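Local coordinates for ethyl tert-butyl ether degradation EthD protein (Ralstonia eutropha JMP134, PDB 3BF4) that is of unknown function but has the ferredoxin-like fold of the EthD family, to which an oxidoreductase activity is tentatively assigned, at residues Y39-R51 / H97-T109. The protein carries 3 engineered substitutions. Numbering follows the deposited sequence.
Sequences YYCDRHMPMVKAR and HGAEILGDIANYT. With EDO (1,2-ethanediol), chain C.
In this ferredoxin-like fold the two helices on the sheet pack side by side; their segments 39-51 and 97-103 run antiparallel (177°), the axes 10.5 Å apart at closest approach, and His44 reaches across to Asp104 of segment 97-109. His44 ND1 gives Asp104 OD2 a nearly straight bond of 2.6 Å in the imidazole plane, using the anti lone pair of OD2; ring and carboxylate are almost coplanar. The other oxygen, OD1, takes two donors, Tyr39 OH at 2.7 Å on its syn lone pair and Asn107 ND2 at 2.6 Å, so three bonds fix the rotation of the carboxylate. Tyr108, its chi1 of 61° tucking CG between the two backbone branches, turns its ring edge to one face of His44, CE2 lying 3.3 Å from His44 CG; Val48 CG2 lies over the opposite face, toward its rim. Tyr40 packs obliquely on Tyr108, and its OH shares a hydrogen bond with O1 of a 1,2-ethanediol, probably from the crystallisation liquor, whose O2 bonds weakly to His44 NE2. Farther along, Val48 CG2 meets Ile101 CG2 at 3.8 Å, and Met47 CE reaches Asp104. At the far end Arg51 forms a two-pronged salt bridge with Glu100, NE to OE1 at 2.9 Å and NH2 to OE2, while its CD lies over the His97 ring. Beneath, Tyr27 of strand 21-28 bonds to Tyr108 OH and the diol, and Val48 and Tyr40 rest on strand 76-84.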
loop_
_atom_site.group_PDB
_atom_site.type_symbol
_atom_site.label_atom_id
_atom_site.label_comp_id
_atom_site.label_asym_id
_atom_site.label_seq_id
_atom_site.Cartn_x
_atom_site.Cartn_y
_atom_site.Cartn_z
ATOM N N TYR A 39 -12.837 11.421 -10.760
ATOM C CA TYR A 39 -12.702 12.624 -9.915
ATOM C C TYR A 39 -11.540 12.438 -8.934
ATOM O O TYR A 39 -10.710 13.325 -8.756
ATOM C CB TYR A 39 -14.002 12.903 -9.130
ATOM C CG TYR A 39 -14.009 14.229 -8.384
ATOM C CD1 TYR A 39 -13.345 14.372 -7.144
ATOM C CD2 TYR A 39 -14.676 15.348 -8.908
ATOM C CE1 TYR A 39 -13.343 15.584 -6.458
ATOM C CE2 TYR A 39 -14.680 16.586 -8.214
ATOM C CZ TYR A 39 -14.008 16.689 -6.994
ATOM O OH TYR A 39 -13.988 17.873 -6.295
ATOM N N TYR A 40 -11.508 11.273 -8.302
ATOM C CA TYR A 40 -10.463 10.931 -7.346
ATOM C C TYR A 40 -9.060 11.122 -7.924
ATOM O O TYR A 40 -8.235 11.822 -7.349
ATOM C CB TYR A 40 -10.644 9.486 -6.874
ATOM C CG TYR A 40 -9.683 9.065 -5.811
ATOM C CD1 TYR A 40 -9.577 9.797 -4.619
ATOM C CD2 TYR A 40 -8.909 7.907 -5.949
ATOM C CE1 TYR A 40 -8.710 9.407 -3.599
ATOM C CE2 TYR A 40 -8.030 7.501 -4.914
ATOM C CZ TYR A 40 -7.940 8.258 -3.751
ATOM O OH TYR A 40 -7.079 7.878 -2.761
ATOM N N CYS A 41 -8.848 10.546 -9.094
ATOM C CA CYS A 41 -7.566 10.590 -9.776
ATOM C C CYS A 41 -7.162 11.930 -10.415
ATOM O O CYS A 41 -6.022 12.345 -10.242
ATOM C CB CYS A 41 -7.562 9.526 -10.869
ATOM S SG CYS A 41 -6.053 9.431 -11.792
ATOM N N ASP A 42 -8.071 12.560 -11.167
ATOM C CA ASP A 42 -7.744 13.823 -11.891
ATOM C C ASP A 42 -8.073 15.117 -11.140
ATOM O O ASP A 42 -7.519 16.156 -11.502
ATOM C CB ASP A 42 -8.184 13.904 -13.400
ATOM C CG ASP A 42 -9.047 12.736 -13.879
ATOM O OD1 ASP A 42 -8.601 11.580 -13.719
ATOM O OD2 ASP A 42 -10.128 12.966 -14.477
ATOM N N ARG A 43 -8.925 15.070 -10.104
ATOM C CA ARG A 43 -9.296 16.287 -9.330
ATOM C C ARG A 43 -8.781 16.261 -7.900
ATOM O O ARG A 43 -8.044 17.153 -7.487
ATOM C CB ARG A 43 -10.822 16.491 -9.303
ATOM C CG ARG A 43 -11.508 16.568 -10.678
ATOM C CD ARG A 43 -11.384 17.930 -11.293
ATOM N NE ARG A 43 -12.274 18.898 -10.631
ATOM C CZ ARG A 43 -13.550 19.166 -10.959
ATOM N NH1 ARG A 43 -14.177 18.545 -11.973
ATOM N NH2 ARG A 43 -14.224 20.083 -10.253
ATOM N N HIS A 44 -9.142 15.223 -7.150
ATOM C CA HIS A 44 -8.773 15.151 -5.742
ATOM C C HIS A 44 -7.261 14.986 -5.480
ATOM O O HIS A 44 -6.686 15.809 -4.767
ATOM C CB HIS A 44 -9.573 14.072 -5.017
ATOM C CG HIS A 44 -9.307 14.012 -3.543
ATOM N ND1 HIS A 44 -9.819 14.933 -2.654
ATOM C CD2 HIS A 44 -8.597 13.132 -2.807
ATOM C CE1 HIS A 44 -9.431 14.622 -1.434
ATOM N NE2 HIS A 44 -8.686 13.536 -1.499
HETATM N N MSE A 45 -6.640 13.954 -6.050
HETATM C CA MSE A 45 -5.206 13.665 -5.807
HETATM C C MSE A 45 -4.231 14.797 -6.191
HETATM O O MSE A 45 -3.301 15.066 -5.429
HETATM C CB MSE A 45 -4.770 12.341 -6.449
HETATM C CG MSE A 45 -5.425 11.079 -5.877
HETATM SE SE MSE A 45 -4.998 10.790 -4.027
HETATM C CE MSE A 45 -3.057 10.575 -4.207
ATOM N N PRO A 46 -4.413 15.432 -7.368
ATOM C CA PRO A 46 -3.589 16.590 -7.704
ATOM C C PRO A 46 -3.781 17.768 -6.725
ATOM O O PRO A 46 -2.810 18.487 -6.439
ATOM C CB PRO A 46 -4.061 16.942 -9.125
ATOM C CG PRO A 46 -4.555 15.636 -9.647
ATOM C CD PRO A 46 -5.299 15.102 -8.495
HETATM N N MSE A 47 -5.011 17.959 -6.229
HETATM C CA MSE A 47 -5.279 18.971 -5.201
HETATM C C MSE A 47 -4.561 18.619 -3.889
HETATM O O MSE A 47 -3.933 19.487 -3.298
HETATM C CB MSE A 47 -6.784 19.191 -4.986
HETATM C CG MSE A 47 -7.145 20.244 -3.926
HETATM SE SE MSE A 47 -7.125 19.574 -2.063
HETATM C CE MSE A 47 -8.466 18.157 -2.251
ATOM N N VAL A 48 -4.651 17.365 -3.440
ATOM C CA VAL A 48 -3.984 16.954 -2.186
ATOM C C VAL A 48 -2.456 17.117 -2.299
ATOM O O VAL A 48 -1.810 17.593 -1.352
ATOM C CB VAL A 48 -4.334 15.502 -1.744
ATOM C CG1 VAL A 48 -3.563 15.120 -0.473
ATOM C CG2 VAL A 48 -5.850 15.350 -1.518
ATOM N N LYS A 49 -1.895 16.734 -3.452
ATOM C CA LYS A 49 -0.455 16.879 -3.698
ATOM C C LYS A 49 -0.044 18.350 -3.703
ATOM O O LYS A 49 0.996 18.678 -3.143
ATOM C CB LYS A 49 -0.029 16.191 -5.005
ATOM C CG LYS A 49 1.484 16.256 -5.338
ATOM C CD LYS A 49 2.339 15.583 -4.267
ATOM C CE LYS A 49 3.766 15.421 -4.748
ATOM N NZ LYS A 49 4.438 16.735 -4.940
ATOM N N ALA A 50 -0.850 19.215 -4.330
ATOM C CA ALA A 50 -0.600 20.673 -4.332
ATOM C C ALA A 50 -0.495 21.220 -2.903
ATOM O O ALA A 50 0.408 22.011 -2.602
ATOM C CB ALA A 50 -1.698 21.426 -5.097
ATOM N N ARG A 51 -1.393 20.762 -2.027
ATOM C CA ARG A 51 -1.418 21.192 -0.617
ATOM C C ARG A 51 -0.277 20.609 0.205
ATOM O O ARG A 51 0.153 21.240 1.160
ATOM C CB ARG A 51 -2.758 20.856 0.056
ATOM C CG ARG A 51 -3.991 21.477 -0.583
ATOM C CD ARG A 51 -4.009 22.995 -0.570
ATOM N NE ARG A 51 -5.168 23.487 -1.301
ATOM C CZ ARG A 51 -5.267 23.584 -2.628
ATOM N NH1 ARG A 51 -4.254 23.296 -3.454
ATOM N NH2 ARG A 51 -6.410 24.020 -3.145
ATOM N N HIS A 97 -4.101 22.231 5.758
ATOM C CA HIS A 97 -4.972 21.876 4.636
ATOM C C HIS A 97 -5.879 20.659 4.794
ATOM O O HIS A 97 -6.634 20.358 3.868
ATOM C CB HIS A 97 -4.112 21.737 3.382
ATOM C CG HIS A 97 -3.269 22.940 3.104
ATOM N ND1 HIS A 97 -3.809 24.188 2.870
ATOM C CD2 HIS A 97 -1.927 23.087 3.028
ATOM C CE1 HIS A 97 -2.834 25.050 2.659
ATOM N NE2 HIS A 97 -1.684 24.411 2.756
ATOM N N GLY A 98 -5.853 19.995 5.948
ATOM C CA GLY A 98 -6.686 18.810 6.178
ATOM C C GLY A 98 -8.192 19.048 6.129
ATOM O O GLY A 98 -8.922 18.178 5.657
ATOM N N ALA A 99 -8.641 20.210 6.605
ATOM C CA ALA A 99 -10.069 20.567 6.584
ATOM C C ALA A 99 -10.571 20.580 5.135
ATOM O O ALA A 99 -11.548 19.899 4.810
ATOM C CB ALA A 99 -10.321 21.889 7.266
ATOM N N GLU A 100 -9.848 21.290 4.270
ATOM C CA GLU A 100 -10.154 21.323 2.846
ATOM C C GLU A 100 -10.082 19.924 2.215
ATOM O O GLU A 100 -10.985 19.543 1.478
ATOM C CB GLU A 100 -9.199 22.239 2.099
ATOM C CG GLU A 100 -9.535 22.336 0.612
ATOM C CD GLU A 100 -8.599 23.196 -0.172
ATOM O OE1 GLU A 100 -7.551 23.612 0.371
ATOM O OE2 GLU A 100 -8.937 23.441 -1.351
ATOM N N ILE A 101 -9.009 19.190 2.489
ATOM C CA ILE A 101 -8.819 17.845 1.928
ATOM C C ILE A 101 -10.005 16.936 2.284
ATOM O O ILE A 101 -10.625 16.374 1.389
ATOM C CB ILE A 101 -7.467 17.224 2.352
ATOM C CG1 ILE A 101 -6.312 17.969 1.660
ATOM C CG2 ILE A 101 -7.400 15.739 1.983
ATOM C CD1 ILE A 101 -4.956 17.729 2.286
ATOM N N LEU A 102 -10.338 16.868 3.571
ATOM C CA LEU A 102 -11.473 16.074 4.065
ATOM C C LEU A 102 -12.820 16.535 3.504
ATOM O O LEU A 102 -13.671 15.705 3.201
ATOM C CB LEU A 102 -11.529 16.064 5.596
ATOM C CG LEU A 102 -10.385 15.351 6.307
ATOM C CD1 LEU A 102 -10.463 15.657 7.811
ATOM C CD2 LEU A 102 -10.380 13.830 6.038
ATOM N N GLY A 103 -12.987 17.848 3.339
ATOM C CA GLY A 103 -14.210 18.420 2.781
ATOM C C GLY A 103 -14.500 18.037 1.336
ATOM O O GLY A 103 -15.647 18.104 0.918
ATOM N N ASP A 104 -13.463 17.646 0.588
ATOM C CA ASP A 104 -13.577 17.226 -0.816
ATOM C C ASP A 104 -13.942 15.737 -1.003
ATOM O O ASP A 104 -14.354 15.356 -2.106
ATOM C CB ASP A 104 -12.243 17.518 -1.547
ATOM C CG ASP A 104 -12.341 17.373 -3.070
ATOM O OD1 ASP A 104 -13.276 17.921 -3.666
ATOM O OD2 ASP A 104 -11.479 16.704 -3.668
ATOM N N ILE A 105 -13.842 14.916 0.057
ATOM C CA ILE A 105 -14.102 13.472 -0.062
ATOM C C ILE A 105 -15.546 13.196 -0.533
ATOM O O ILE A 105 -15.758 12.323 -1.377
ATOM C CB ILE A 105 -13.725 12.666 1.220
ATOM C CG1 ILE A 105 -12.251 12.899 1.616
ATOM C CG2 ILE A 105 -13.953 11.164 0.985
ATOM C CD1 ILE A 105 -11.813 12.168 2.891
ATOM N N ALA A 106 -16.510 13.964 -0.025
ATOM C CA ALA A 106 -17.933 13.843 -0.433
ATOM C C ALA A 106 -18.194 14.039 -1.942
ATOM O O ALA A 106 -19.221 13.603 -2.440
ATOM C CB ALA A 106 -18.812 14.815 0.371
ATOM N N ASN A 107 -17.287 14.717 -2.649
ATOM C CA ASN A 107 -17.415 14.934 -4.092
ATOM C C ASN A 107 -17.170 13.694 -4.959
ATOM O O ASN A 107 -17.526 13.702 -6.138
ATOM C CB ASN A 107 -16.503 16.086 -4.536
ATOM C CG ASN A 107 -16.891 17.416 -3.900
ATOM O OD1 ASN A 107 -18.072 17.722 -3.753
ATOM N ND2 ASN A 107 -15.901 18.208 -3.526
ATOM N N TYR A 108 -16.530 12.662 -4.406
ATOM C CA TYR A 108 -16.296 11.404 -5.129
ATOM C C TYR A 108 -16.724 10.129 -4.400
ATOM O O TYR A 108 -16.810 9.092 -5.050
ATOM C CB TYR A 108 -14.829 11.287 -5.575
ATOM C CG TYR A 108 -13.803 11.288 -4.461
ATOM C CD1 TYR A 108 -13.378 10.098 -3.865
ATOM C CD2 TYR A 108 -13.217 12.479 -4.036
ATOM C CE1 TYR A 108 -12.406 10.104 -2.830
ATOM C CE2 TYR A 108 -12.247 12.500 -3.031
ATOM C CZ TYR A 108 -11.857 11.317 -2.417
ATOM O OH TYR A 108 -10.926 11.334 -1.423
ATOM N N THR A 109 -16.990 10.181 -3.092
ATOM C CA THR A 109 -17.381 8.991 -2.343
ATOM C C THR A 109 -17.994 9.269 -0.966
ATOM O O THR A 109 -17.745 10.324 -0.363
ATOM C CB THR A 109 -16.143 8.052 -2.096
ATOM O OG1 THR A 109 -16.571 6.784 -1.578
ATOM C CG2 THR A 109 -15.109 8.683 -1.107
HETATM C C1 EDO C . -6.589 10.850 -0.657
HETATM O O1 EDO C . -7.346 9.627 -0.558
HETATM C C2 EDO C . -6.874 11.825 0.490
HETATM O O2 EDO C . -8.189 11.637 1.022
#